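Local coordinates for uncharacterized protein (Bacteroides ovatus, PDB 4QEY) that is of unknown function but belongs to the DUF4425 family, related to PLAT/LH2 and C2-like domains, and may be a calcium-binding lipoprotein, at residues 34-38 and 39-43. Numbering follows the deposited sequence.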
loop_
_atom_site.group_PDB
_atom_site.type_symbol
_atom_site.label_atom_id
_atom_site.label_comp_id
_atom_site.label_asym_id
_atom_site.label_seq_id
_atom_site.Cartn_x
_atom_site.Cartn_y
_atom_site.Cartn_z
ATOM N N ALA A 34 2.747 -11.044 -2.262
ATOM C CA ALA A 34 3.292 -11.172 -3.596
ATOM C C ALA A 34 3.548 -12.632 -3.980
ATOM O O ALA A 34 3.569 -13.537 -3.130
ATOM C CB ALA A 34 4.581 -10.382 -3.705
ATOM N N ALA A 35 3.745 -12.839 -5.285
ATOM C CA ALA A 35 4.034 -14.134 -5.885
ATOM C C ALA A 35 5.225 -14.046 -6.827
ATOM O O ALA A 35 5.388 -13.039 -7.522
ATOM C CB ALA A 35 2.812 -14.633 -6.642
ATOM N N ASN A 36 6.065 -15.099 -6.836
ATOM C CA ASN A 36 7.205 -15.238 -7.748
ATOM C C ASN A 36 6.895 -16.335 -8.739
ATOM O O ASN A 36 5.906 -17.058 -8.574
ATOM C CB ASN A 36 8.545 -15.513 -7.009
ATOM C CG ASN A 36 9.311 -14.292 -6.524
ATOM O OD1 ASN A 36 8.997 -13.150 -6.831
ATOM N ND2 ASN A 36 10.372 -14.495 -5.776
ATOM N N THR A 37 7.735 -16.467 -9.766
ATOM C CA THR A 37 7.592 -17.522 -10.765
ATOM C C THR A 37 7.897 -18.898 -10.098
ATOM O O THR A 37 7.395 -19.925 -10.555
ATOM C CB THR A 37 8.491 -17.249 -11.984
ATOM O OG1 THR A 37 9.868 -17.220 -11.594
ATOM C CG2 THR A 37 8.117 -15.955 -12.700
ATOM N N GLY A 38 8.669 -18.880 -9.005
ATOM C CA GLY A 38 9.029 -20.067 -8.237
ATOM C C GLY A 38 8.030 -20.491 -7.172
ATOM O O GLY A 38 7.972 -21.674 -6.823
ATOM N N GLY A 39 7.261 -19.530 -6.648
ATOM C CA GLY A 39 6.258 -19.748 -5.609
ATOM C C GLY A 39 5.963 -18.499 -4.797
ATOM O O GLY A 39 5.644 -17.450 -5.368
ATOM N N VAL A 40 6.071 -18.601 -3.451
ATOM C CA VAL A 40 5.842 -17.486 -2.530
ATOM C C VAL A 40 7.073 -16.578 -2.583
ATOM O O VAL A 40 8.203 -17.062 -2.487
ATOM C CB VAL A 40 5.513 -17.934 -1.079
ATOM C CG1 VAL A 40 5.058 -16.742 -0.243
ATOM C CG2 VAL A 40 4.438 -19.018 -1.050
ATOM N N ALA A 41 6.855 -15.271 -2.757
ATOM C CA ALA A 41 7.923 -14.297 -2.900
ATOM C C ALA A 41 8.410 -13.726 -1.570
ATOM O O ALA A 41 7.618 -13.392 -0.685
ATOM C CB ALA A 41 7.437 -13.151 -3.763
ATOM N N LYS A 42 9.731 -13.554 -1.468
ATOM C CA LYS A 42 10.348 -12.839 -0.361
ATOM C C LYS A 42 10.010 -11.364 -0.484
ATOM O O LYS A 42 9.913 -10.871 -1.608
ATOM C CB LYS A 42 11.861 -13.045 -0.351
ATOM C CG LYS A 42 12.337 -14.396 0.101
ATOM C CD LYS A 42 13.773 -14.209 0.519
ATOM C CE LYS A 42 14.411 -15.393 1.180
ATOM N NZ LYS A 42 15.583 -14.960 2.002
ATOM N N LEU A 43 9.817 -10.649 0.625
ATOM C CA LEU A 43 9.477 -9.226 0.496
ATOM C C LEU A 43 10.599 -8.365 1.059
ATOM O O LEU A 43 11.228 -8.721 2.051
ATOM C CB LEU A 43 8.133 -8.883 1.177
ATOM C CG LEU A 43 6.895 -9.634 0.678
ATOM C CD1 LEU A 43 5.669 -9.201 1.450
ATOM C CD2 LEU A 43 6.681 -9.428 -0.833
HETATM O O HOH W 1 10.876 -11.654 -3.798
#
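N36 and G39 close a type I beta turn, with T37 and G38 at its two corners, where the chain leaves strand 26-36 and doubles back. The N36 amide donates to the G39 carbonyl oxygen, N to O 2.8 Å, in a nearly straight bond (165° at the hydrogen). The return bond, G39 N to N36 O, is weak at 3.4 Å. G39 takes a positive phi (156°), a backbone shape that glycine adopts easily, and the returning arm then forms a single bridge, V40 to A35, rather than a long regular pairing.

Behind the turn, A41 points its CB back at the strand and sets it over the flat face of the N36 carboxamide, 3.4 Å from OD1. The N36 CG lies anti to its own carbonyl carbon (chi1 -86°), which folds the amide across this methyl. ND2 also reaches weakly, at 3.5 Å, to a water that donates to the K42 carbonyl oxygen. Replacing N36 with an alanine would probably uncover the A41 methyl and leave that water without its link to the strand side.

One step further in, the A34 methyl meets A41 CB at 4.0 Å and L43 CD2 at 3.7 Å, a small apolar patch.

M76 of strand 73-84 adjoins both A34 and L43. On that same neighbouring strand, S74 and M75 form backbone bonds with A35, while L43 pairs onward with L51 and G52, so the turn carries the chain from a four-stranded sheet into the small 43-44/50-52 hairpin.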